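ORF14 (Streptomyces clavuligerus, PDB 2WPW) binds acetyl-CoA and, as a tandem GCN5-related N-acetyltransferase, probably transfers an acyl group to an acceptor substrate. Local coordinates at residues D26-A31 with Q89-P94; G179-T184 with V241-G246; G259-A264 with E296-L301. All blocks are in the same frame, centred on the assembly; numbering follows the deposited sequence.

Overall arrangement
The three contacts lie in series along the chain and none touches another. Interactions 1 and 3 are partly buried; their centres are 23 Å apart. Interaction 2 is a surface contact on the other side of the chain's centre from interaction 1, about 47 Å between centres. Interaction 1 sets helix 18-33 against strand 84-92 beside the cofactor, and its two segments meet through apolar packing. Interactions 2 and 3 join backbones by hydrogen bonds. In interaction 2 strand 180-185 pairs antiparallel with strand 234-242. In interaction 3 strand 263-271 starts parallel to strand 301-307. Interaction 1 lies in the first GNAT-family region, interaction 3 and residues 241-246 in the second.

Interaction 1 of 3, residues D26-A31 with Q89-P94; sequences DLMALA and QLLVHP. With ACO (acetyl coenzyme *a), chain E.
Ala31 and Leu91 meet at the buried middle of the contact between helix 18-33 and strand 84-92. Ala31 CB lies 3.7 Å from Leu91 CD1. The other branch of Leu91, CD2, reaches Leu27 CD2 and Met28 CG, the latter at 4.1 Å. Met28 is a selenomethionine, and its side chain crosses that of Leu91 at about a right angle. Leu91 has CG anti to the backbone N (chi1 177°). This turns CD2 to Leu27, Met28 and Ala31, and wedges CD1 between Ala31 CB and the pantetheine arm of acetyl-CoA. Leu27 also closes on the chain just past the strand, with CD1 3.5 Å from His93 CA. Val70 of strand 69-79 touches Leu27.

The other side is more open to solvent. Leu30 is exposed, and His93 and Pro94 are partly exposed. Leu30 CD2 sits over one face of the His93 imidazole, 3.4 Å from NE2, and Leu30 CG is 3.9 Å from Pro94 CG.

Residues 90 and 92 turn from the helix to the cofactor. The Leu90 carbonyl O accepts from N4P of acetyl-CoA at 2.7 Å, nearly straight at 171°. Val92 N donates to O9P at 2.7 Å. This pairs the pantetheine arm with the strand edge, as is known for GNAT enzymes. Gly100, Gly102, Arg98 and Arg103 also bond the cofactor through backbone N.

The chemistry is thus divided along one strand. Between helix and strand the contact is van der Waals packing, without polar bonds, while the polar backbone groups of Leu90 and Val92 serve the cofactor.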
loop_
_atom_site.group_PDB
_atom_site.type_symbol
_atom_site.label_atom_id
_atom_site.label_comp_id
_atom_site.label_asym_id
_atom_site.label_seq_id
_atom_site.Cartn_x
_atom_site.Cartn_y
_atom_site.Cartn_z
ATOM N N ASP A 26 -17.824 -8.437 -2.732
ATOM C CA ASP A 26 -17.987 -9.290 -3.918
ATOM C C ASP A 26 -17.572 -8.594 -5.206
ATOM O O ASP A 26 -16.807 -9.145 -6.010
ATOM C CB ASP A 26 -19.430 -9.785 -4.054
ATOM C CG ASP A 26 -19.812 -10.782 -2.974
ATOM O OD1 ASP A 26 -21.003 -10.831 -2.624
ATOM O OD2 ASP A 26 -18.938 -11.533 -2.499
ATOM N N LEU A 27 -18.080 -7.385 -5.409
ATOM C CA LEU A 27 -17.571 -6.531 -6.496
ATOM C C LEU A 27 -16.049 -6.584 -6.575
ATOM O O LEU A 27 -15.491 -6.807 -7.652
ATOM C CB LEU A 27 -17.955 -5.093 -6.240
ATOM C CG LEU A 27 -17.516 -4.081 -7.257
ATOM C CD1 LEU A 27 -18.440 -4.182 -8.402
ATOM C CD2 LEU A 27 -17.593 -2.718 -6.646
HETATM N N MSE A 28 -15.369 -6.378 -5.441
HETATM C CA MSE A 28 -13.869 -6.383 -5.482
HETATM C C MSE A 28 -13.340 -7.733 -5.914
HETATM O O MSE A 28 -12.397 -7.815 -6.721
HETATM C CB MSE A 28 -13.209 -6.024 -4.124
HETATM C CG MSE A 28 -13.326 -4.574 -3.798
HETATM SE SE MSE A 28 -12.402 -3.913 -2.139
HETATM C CE MSE A 28 -13.702 -4.677 -0.871
ATOM N N ALA A 29 -13.907 -8.779 -5.326
ATOM C CA ALA A 29 -13.485 -10.113 -5.675
ATOM C C ALA A 29 -13.648 -10.331 -7.187
ATOM O O ALA A 29 -12.759 -10.906 -7.833
ATOM C CB ALA A 29 -14.270 -11.209 -4.874
ATOM N N LEU A 30 -14.786 -9.870 -7.733
ATOM C CA LEU A 30 -15.119 -10.116 -9.170
ATOM C C LEU A 30 -14.140 -9.319 -10.041
ATOM O O LEU A 30 -13.466 -9.888 -10.917
ATOM C CB LEU A 30 -16.550 -9.722 -9.487
ATOM C CG LEU A 30 -17.081 -10.042 -10.883
ATOM C CD1 LEU A 30 -17.108 -11.527 -11.190
ATOM C CD2 LEU A 30 -18.476 -9.477 -11.060
ATOM N N ALA A 31 -14.006 -8.027 -9.745
ATOM C CA ALA A 31 -13.075 -7.127 -10.463
ATOM C C ALA A 31 -11.647 -7.656 -10.493
ATOM O O ALA A 31 -10.983 -7.618 -11.541
ATOM C CB ALA A 31 -13.095 -5.707 -9.885
ATOM N N GLN A 89 -10.016 4.495 -4.222
ATOM C CA GLN A 89 -10.689 3.476 -5.038
ATOM C C GLN A 89 -11.743 4.132 -5.926
ATOM O O GLN A 89 -12.562 4.990 -5.467
ATOM C CB GLN A 89 -11.272 2.339 -4.144
ATOM C CG GLN A 89 -12.344 1.396 -4.841
ATOM C CD GLN A 89 -12.919 0.319 -3.906
ATOM O OE1 GLN A 89 -12.455 -0.827 -3.906
ATOM N NE2 GLN A 89 -13.853 0.699 -3.050
ATOM N N LEU A 90 -11.711 3.752 -7.191
ATOM C CA LEU A 90 -12.719 4.152 -8.125
ATOM C C LEU A 90 -12.916 2.973 -9.065
ATOM O O LEU A 90 -12.151 2.795 -10.012
ATOM C CB LEU A 90 -12.299 5.416 -8.855
ATOM C CG LEU A 90 -13.408 6.176 -9.582
ATOM C CD1 LEU A 90 -12.938 7.613 -9.809
ATOM C CD2 LEU A 90 -13.734 5.389 -10.865
ATOM N N LEU A 91 -13.942 2.161 -8.778
ATOM C CA LEU A 91 -14.069 0.826 -9.334
ATOM C C LEU A 91 -15.473 0.534 -9.869
ATOM O O LEU A 91 -16.458 0.781 -9.196
ATOM C CB LEU A 91 -13.772 -0.171 -8.215
ATOM C CG LEU A 91 -13.901 -1.645 -8.542
ATOM C CD1 LEU A 91 -13.174 -1.992 -9.794
ATOM C CD2 LEU A 91 -13.412 -2.573 -7.337
ATOM N N VAL A 92 -15.573 0.036 -11.098
ATOM C CA VAL A 92 -16.874 -0.261 -11.731
ATOM C C VAL A 92 -16.994 -1.782 -11.971
ATOM O O VAL A 92 -16.005 -2.410 -12.365
ATOM C CB VAL A 92 -16.990 0.523 -13.020
ATOM C CG1 VAL A 92 -18.240 0.164 -13.807
ATOM C CG2 VAL A 92 -16.931 2.025 -12.712
ATOM N N HIS A 93 -18.149 -2.383 -11.630
ATOM C CA HIS A 93 -18.418 -3.811 -11.916
ATOM C C HIS A 93 -17.969 -4.118 -13.356
ATOM O O HIS A 93 -18.362 -3.422 -14.276
ATOM C CB HIS A 93 -19.897 -4.054 -11.776
ATOM C CG HIS A 93 -20.322 -5.495 -11.887
ATOM N ND1 HIS A 93 -20.967 -6.156 -10.861
ATOM C CD2 HIS A 93 -20.292 -6.371 -12.925
ATOM C CE1 HIS A 93 -21.266 -7.389 -11.238
ATOM N NE2 HIS A 93 -20.869 -7.549 -12.484
ATOM N N PRO A 94 -17.104 -5.128 -13.545
ATOM C CA PRO A 94 -16.501 -5.417 -14.860
ATOM C C PRO A 94 -17.545 -5.800 -15.942
ATOM O O PRO A 94 -17.221 -5.831 -17.146
ATOM C CB PRO A 94 -15.501 -6.583 -14.597
ATOM C CG PRO A 94 -15.990 -7.255 -13.336
ATOM C CD PRO A 94 -16.640 -6.063 -12.503
HETATM N N1A ACO E . -10.619 2.096 -22.615
HETATM C C2A ACO E . -10.568 3.273 -23.214
HETATM N N3A ACO E . -11.241 4.315 -22.739
HETATM C C4A ACO E . -11.953 4.239 -21.622
HETATM C C5A ACO E . -12.016 3.032 -20.949
HETATM C C6A ACO E . -11.313 1.931 -21.494
HETATM N N6A ACO E . -11.265 0.704 -20.955
HETATM N N7A ACO E . -12.788 3.230 -19.869
HETATM C C8A ACO E . -13.178 4.508 -19.859
HETATM N N9A ACO E . -12.662 5.124 -20.935
HETATM C C1B ACO E . -12.837 6.558 -21.255
HETATM C C2B ACO E . -13.572 6.701 -22.548
HETATM O O2B ACO E . -13.251 7.966 -23.095
HETATM C C3B ACO E . -15.000 6.743 -22.092
HETATM O O3B ACO E . -15.683 7.672 -22.917
HETATM P P3B ACO E . -17.213 7.249 -23.376
HETATM O O7A ACO E . -17.954 8.177 -24.492
HETATM O O8A ACO E . -17.539 5.696 -23.385
HETATM O O9A ACO E . -16.382 6.736 -24.498
HETATM C C4B ACO E . -14.971 7.218 -20.631
HETATM O O4B ACO E . -13.592 7.311 -20.257
HETATM C C5B ACO E . -15.339 5.962 -19.927
HETATM O O5B ACO E . -16.227 6.261 -18.984
HETATM P P1A ACO E . -17.049 5.133 -18.326
HETATM O O1A ACO E . -17.554 5.845 -17.026
HETATM O O2A ACO E . -18.186 4.491 -19.064
HETATM O O3A ACO E . -16.115 3.932 -17.978
HETATM P P2A ACO E . -16.287 2.756 -16.855
HETATM O O4A ACO E . -16.179 1.402 -17.742
HETATM O O5A ACO E . -17.390 2.955 -15.908
HETATM O O6A ACO E . -14.772 2.942 -16.166
HETATM C CBP ACO E . -12.833 2.196 -14.830
HETATM C CCP ACO E . -14.388 2.461 -14.959
HETATM C CDP ACO E . -12.661 2.898 -16.152
HETATM C CEP ACO E . -12.997 2.982 -13.503
HETATM C CAP ACO E . -13.083 0.641 -14.897
HETATM O OAP ACO E . -12.325 0.200 -15.992
HETATM C C9P ACO E . -12.614 0.000 -13.585
HETATM O O9P ACO E . -13.335 0.010 -12.559
HETATM N N8P ACO E . -11.362 -0.496 -13.659
HETATM C C7P ACO E . -10.676 -1.128 -12.544
HETATM C C6P ACO E . -10.420 -0.118 -11.421
HETATM C C5P ACO E . -9.543 1.040 -11.877
HETATM O O5P ACO E . -8.582 0.822 -12.597
HETATM N N4P ACO E . -9.849 2.247 -11.378
HETATM C C3P ACO E . -8.979 3.450 -11.526
HETATM C C2P ACO E . -9.248 4.300 -12.770
HETATM S S1P ACO E . -8.089 5.721 -12.831
HETATM C C ACO E . -8.809 6.905 -11.706
HETATM O O ACO E . -9.854 6.660 -11.101
HETATM C CH3 ACO E . -8.154 8.249 -11.541
#

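Interaction 2 of 3, residues G179-T184 with V241-G246; sequences GYSLVT and VHDATG
Gly179 O accepts a hydrogen bond from Asp243 N at 2.7 Å, the shortest backbone bond between the two segments. It is nearly straight, at 167°, and approaches close to the line of the carbonyl. Two further bonds form the reciprocal pair of Ser181 and Val241. Ser181 N gives to Val241 O in the carbonyl plane, and Val241 N gives to Ser181 O at 2.8 Å. Tyr180 and His242 are the neighbouring non-hydrogen-bonded pair, where Tyr180 CA brings its hydrogen to Val241 O.

The side chains of Tyr180 and His242 share one face of the sheet. His242 has CG anti to the backbone N (chi1 -175°), which brings CD2 over one face of the phenol, displaced toward its rim and 3.8 Å from Tyr180 CZ. The ring planes are turned 59° apart. The Tyr180 hydroxyl is bonded to His275, whose ring also meets both aromatic residues. Thr245 meets the His242 imidazole at its edge, with ND1 and OG1 2.7 Å apart in a hydrogen bond.

On the face of Ser181 and Val241, Val183 CG1 touches Val241 CG2 at 3.9 Å, and Tyr193 of helix 191-199 packs on both valines. The Ser181 hydroxyl points to the Asp243 carboxylate and donates to OD2. That modelled distance is too short to be taken literally. Gly179 has a positive phi, where a side chain would strike the preceding carbonyl O.

The whole is an antiparallel strand pair with 180-185 as the outer strand, joined where strand 234-242 runs into its turn toward strand 247-256. This is consistent with the C-terminal half of a tandem GNAT fold.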
loop_
_atom_site.group_PDB
_atom_site.type_symbol
_atom_site.label_atom_id
_atom_site.label_comp_id
_atom_site.label_asym_id
_atom_site.label_seq_id
_atom_site.Cartn_x
_atom_site.Cartn_y
_atom_site.Cartn_z
ATOM N N GLY A 179 30.367 -6.601 15.892
ATOM C CA GLY A 179 29.914 -5.394 16.560
ATOM C C GLY A 179 28.409 -5.198 16.579
ATOM O O GLY A 179 27.892 -4.366 17.357
ATOM N N TYR A 180 27.693 -5.992 15.774
ATOM C CA TYR A 180 26.230 -5.879 15.624
ATOM C C TYR A 180 25.542 -7.176 16.068
ATOM O O TYR A 180 26.143 -8.223 15.950
ATOM C CB TYR A 180 25.893 -5.597 14.132
ATOM C CG TYR A 180 26.408 -4.257 13.619
ATOM C CD1 TYR A 180 27.709 -4.109 13.137
ATOM C CD2 TYR A 180 25.603 -3.145 13.650
ATOM C CE1 TYR A 180 28.181 -2.883 12.703
ATOM C CE2 TYR A 180 26.040 -1.947 13.233
ATOM C CZ TYR A 180 27.327 -1.795 12.752
ATOM O OH TYR A 180 27.694 -0.519 12.310
ATOM N N SER A 181 24.282 -7.106 16.524
ATOM C CA SER A 181 23.423 -8.273 16.819
ATOM C C SER A 181 22.066 -8.138 16.125
ATOM O O SER A 181 21.635 -7.022 15.819
ATOM C CB SER A 181 23.088 -8.336 18.306
ATOM O OG SER A 181 24.223 -8.176 19.086
ATOM N N LEU A 182 21.327 -9.212 15.926
ATOM C CA LEU A 182 19.993 -9.010 15.358
ATOM C C LEU A 182 18.926 -9.051 16.428
ATOM O O LEU A 182 19.093 -9.713 17.445
ATOM C CB LEU A 182 19.697 -10.069 14.328
ATOM C CG LEU A 182 20.724 -9.992 13.209
ATOM C CD1 LEU A 182 20.526 -11.086 12.086
ATOM C CD2 LEU A 182 20.667 -8.567 12.682
ATOM N N VAL A 183 17.823 -8.353 16.211
ATOM C CA VAL A 183 16.632 -8.476 17.098
ATOM C C VAL A 183 15.375 -8.602 16.193
ATOM O O VAL A 183 15.442 -8.272 15.020
ATOM C CB VAL A 183 16.461 -7.252 17.956
ATOM C CG1 VAL A 183 17.653 -7.076 18.850
ATOM C CG2 VAL A 183 16.330 -6.024 17.042
ATOM N N THR A 184 14.260 -9.090 16.748
ATOM C CA THR A 184 13.004 -9.192 16.018
ATOM C C THR A 184 11.834 -8.754 16.857
ATOM O O THR A 184 11.863 -8.822 18.062
ATOM C CB THR A 184 12.765 -10.576 15.526
ATOM O OG1 THR A 184 12.704 -11.435 16.650
ATOM C CG2 THR A 184 13.938 -11.026 14.760
ATOM N N VAL A 241 21.242 -4.228 15.779
ATOM C CA VAL A 241 21.707 -3.358 16.891
ATOM C C VAL A 241 23.224 -3.257 16.936
ATOM O O VAL A 241 23.944 -4.257 16.758
ATOM C CB VAL A 241 21.199 -3.790 18.299
ATOM C CG1 VAL A 241 21.798 -2.893 19.369
ATOM C CG2 VAL A 241 19.663 -3.735 18.415
ATOM N N HIS A 242 23.728 -2.047 17.126
ATOM C CA HIS A 242 25.203 -1.872 17.340
ATOM C C HIS A 242 25.558 -2.073 18.804
ATOM O O HIS A 242 25.180 -1.256 19.627
ATOM C CB HIS A 242 25.651 -0.468 16.935
ATOM C CG HIS A 242 27.124 -0.267 17.012
ATOM N ND1 HIS A 242 27.705 0.628 17.888
ATOM C CD2 HIS A 242 28.140 -0.856 16.338
ATOM C CE1 HIS A 242 29.022 0.595 17.741
ATOM N NE2 HIS A 242 29.311 -0.301 16.809
ATOM N N ASP A 243 26.272 -3.142 19.118
ATOM C CA ASP A 243 26.369 -3.620 20.508
ATOM C C ASP A 243 27.006 -2.622 21.472
ATOM O O ASP A 243 26.445 -2.315 22.539
ATOM C CB ASP A 243 27.111 -4.967 20.558
ATOM C CG ASP A 243 26.298 -6.132 19.909
ATOM O OD1 ASP A 243 26.922 -6.999 19.246
ATOM O OD2 ASP A 243 25.045 -6.190 20.076
ATOM N N ALA A 244 28.178 -2.114 21.100
ATOM C CA ALA A 244 28.910 -1.116 21.914
ATOM C C ALA A 244 28.119 0.183 22.182
ATOM O O ALA A 244 28.305 0.819 23.229
ATOM C CB ALA A 244 30.247 -0.797 21.267
ATOM N N THR A 245 27.211 0.576 21.288
ATOM C CA THR A 245 26.405 1.746 21.608
ATOM C C THR A 245 24.968 1.403 21.930
ATOM O O THR A 245 24.240 2.215 22.425
ATOM C CB THR A 245 26.417 2.783 20.496
ATOM O OG1 THR A 245 26.003 2.155 19.274
ATOM C CG2 THR A 245 27.847 3.387 20.302
ATOM N N GLY A 246 24.544 0.180 21.660
ATOM C CA GLY A 246 23.111 -0.150 21.789
ATOM C C GLY A 246 22.191 0.615 20.831
ATOM O O GLY A 246 20.934 0.569 20.999
#

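Interaction 3 of 3, residues G259-A264 with E296-L301; sequences GNPAYA and EPEVRL
Ala262 O takes two backbone hydrogen bonds from the facing segment. Leu301 N lies 2.8 Å from Ala262 O, nearly along the carbonyl direction. Arg300 N approaches from above the carbonyl plane, 36° out of it. The next rung is Ala264 N to Leu301 O at 3.0 Å, bent at 147°. Tyr263 and Leu301 thus form a parallel bridge, and Tyr263 CA directs its hydrogen to Leu301 O.

Their side chains run side by side on the same face. Leu301 CB lies over one face of the phenol, and its CD1 reaches Tyr263 CZ at 3.6 Å. Tyr263 has CG anti to its carbonyl carbon (chi1 -76°), which stands the ring alongside the leucine. Putting a serine at Tyr263 would probably leave Leu301 CB and CD1 without their apolar cover. Nearer the turns, Glu298 OE1 lies 3.5 Å from Pro261 CB, the two side chains pointing the same way. Ala264 CB meets Val299 CG1 at 4.2 Å.

Two type I turns place these groups, Asn260 to Tyr263 and Glu296 to Val299. Arg300 folds back, with NH1 bonded to Val299 O at 2.9 Å, and NE makes a salt bridge to Asp164. Glu296 is held by a salt bridge to Arg234 and a hydrogen bond to Tyr236.

Strand 263-271, helix 280-295 and strand 301-307 form a beta-alpha-beta connection, as in the GNAT fold. Segment 296-301 joins the helix to the second strand. Trp160 of strand 149-162 touches Leu301, and Val254 of strand 247-256 touches Ala264. The contact marks where the two parallel strands begin, with a further strand beside each.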
loop_
_atom_site.group_PDB
_atom_site.type_symbol
_atom_site.label_atom_id
_atom_site.label_comp_id
_atom_site.label_asym_id
_atom_site.label_seq_id
_atom_site.Cartn_x
_atom_site.Cartn_y
_atom_site.Cartn_z
ATOM N N GLY A 259 -5.779 -12.987 5.092
ATOM C CA GLY A 259 -6.083 -13.734 3.870
ATOM C C GLY A 259 -4.889 -14.038 2.967
ATOM O O GLY A 259 -3.818 -13.411 3.091
ATOM N N ASN A 260 -5.065 -15.002 2.063
ATOM C CA ASN A 260 -4.069 -15.285 1.024
ATOM C C ASN A 260 -2.770 -15.800 1.632
ATOM O O ASN A 260 -1.807 -15.055 1.757
ATOM C CB ASN A 260 -3.761 -14.035 0.247
ATOM C CG ASN A 260 -4.982 -13.388 -0.289
ATOM O OD1 ASN A 260 -5.130 -12.202 -0.183
ATOM N ND2 ASN A 260 -5.885 -14.162 -0.832
ATOM N N PRO A 261 -2.753 -17.074 2.030
ATOM C CA PRO A 261 -1.621 -17.678 2.728
ATOM C C PRO A 261 -0.374 -17.637 1.849
ATOM O O PRO A 261 0.722 -17.643 2.358
ATOM C CB PRO A 261 -2.074 -19.148 2.931
ATOM C CG PRO A 261 -3.596 -19.125 2.766
ATOM C CD PRO A 261 -3.820 -18.049 1.720
ATOM N N ALA A 262 -0.518 -17.562 0.534
ATOM C CA ALA A 262 0.696 -17.594 -0.293
ATOM C C ALA A 262 1.402 -16.225 -0.541
ATOM O O ALA A 262 2.493 -16.175 -1.171
ATOM C CB ALA A 262 0.448 -18.318 -1.621
ATOM N N TYR A 263 0.768 -15.136 -0.081
ATOM C CA TYR A 263 1.166 -13.766 -0.467
ATOM C C TYR A 263 1.680 -12.940 0.739
ATOM O O TYR A 263 1.203 -13.098 1.859
ATOM C CB TYR A 263 -0.032 -13.032 -1.006
ATOM C CG TYR A 263 -0.432 -13.424 -2.395
ATOM C CD1 TYR A 263 -0.041 -12.659 -3.489
ATOM C CD2 TYR A 263 -1.243 -14.526 -2.616
ATOM C CE1 TYR A 263 -0.403 -13.003 -4.715
ATOM C CE2 TYR A 263 -1.610 -14.862 -3.870
ATOM C CZ TYR A 263 -1.182 -14.100 -4.907
ATOM O OH TYR A 263 -1.547 -14.409 -6.189
ATOM N N ALA A 264 2.623 -12.033 0.492
ATOM C CA ALA A 264 3.096 -11.165 1.557
ATOM C C ALA A 264 3.596 -9.837 0.951
ATOM O O ALA A 264 3.827 -9.747 -0.281
ATOM C CB ALA A 264 4.186 -11.845 2.383
ATOM N N GLU A 296 5.140 -18.581 8.431
ATOM C CA GLU A 296 4.276 -18.381 7.278
ATOM C C GLU A 296 4.802 -19.239 6.131
ATOM O O GLU A 296 5.027 -18.781 5.017
ATOM C CB GLU A 296 4.227 -16.907 6.951
ATOM C CG GLU A 296 2.844 -16.470 6.715
ATOM C CD GLU A 296 2.057 -16.123 7.965
ATOM O OE1 GLU A 296 0.886 -16.549 7.972
ATOM O OE2 GLU A 296 2.558 -15.436 8.905
ATOM N N PRO A 297 4.962 -20.541 6.420
ATOM C CA PRO A 297 5.566 -21.508 5.495
ATOM C C PRO A 297 4.922 -21.532 4.080
ATOM O O PRO A 297 5.600 -21.876 3.120
ATOM C CB PRO A 297 5.388 -22.857 6.229
ATOM C CG PRO A 297 4.208 -22.647 7.132
ATOM C CD PRO A 297 4.186 -21.196 7.501
ATOM N N GLU A 298 3.658 -21.144 3.935
ATOM C CA GLU A 298 3.021 -21.135 2.596
ATOM C C GLU A 298 3.333 -19.928 1.732
ATOM O O GLU A 298 2.906 -19.879 0.564
ATOM C CB GLU A 298 1.527 -21.225 2.705
ATOM C CG GLU A 298 1.089 -22.645 2.756
ATOM C CD GLU A 298 -0.262 -22.771 3.366
ATOM O OE1 GLU A 298 -1.276 -22.512 2.683
ATOM O OE2 GLU A 298 -0.300 -23.118 4.552
ATOM N N VAL A 299 4.056 -18.950 2.288
ATOM C CA VAL A 299 4.388 -17.781 1.504
ATOM C C VAL A 299 5.275 -18.141 0.334
ATOM O O VAL A 299 6.296 -18.822 0.474
ATOM C CB VAL A 299 5.051 -16.686 2.301
ATOM C CG1 VAL A 299 5.588 -15.672 1.356
ATOM C CG2 VAL A 299 4.051 -16.013 3.177
ATOM N N ARG A 300 4.886 -17.654 -0.822
ATOM C CA ARG A 300 5.565 -17.952 -2.055
ATOM C C ARG A 300 5.733 -16.631 -2.844
ATOM O O ARG A 300 6.728 -16.433 -3.566
ATOM C CB ARG A 300 4.704 -18.925 -2.824
ATOM C CG ARG A 300 5.261 -20.305 -3.020
ATOM C CD ARG A 300 5.634 -21.078 -1.752
ATOM N NE ARG A 300 6.840 -21.800 -2.104
ATOM C CZ ARG A 300 8.011 -21.689 -1.472
ATOM N NH1 ARG A 300 8.131 -20.925 -0.371
ATOM N NH2 ARG A 300 9.062 -22.386 -1.929
ATOM N N LEU A 301 4.773 -15.716 -2.691
ATOM C CA LEU A 301 4.727 -14.512 -3.564
ATOM C C LEU A 301 4.857 -13.231 -2.761
ATOM O O LEU A 301 3.949 -12.916 -2.021
ATOM C CB LEU A 301 3.442 -14.491 -4.405
ATOM C CG LEU A 301 3.240 -15.704 -5.324
ATOM C CD1 LEU A 301 1.906 -15.663 -6.041
ATOM C CD2 LEU A 301 4.365 -15.815 -6.322
#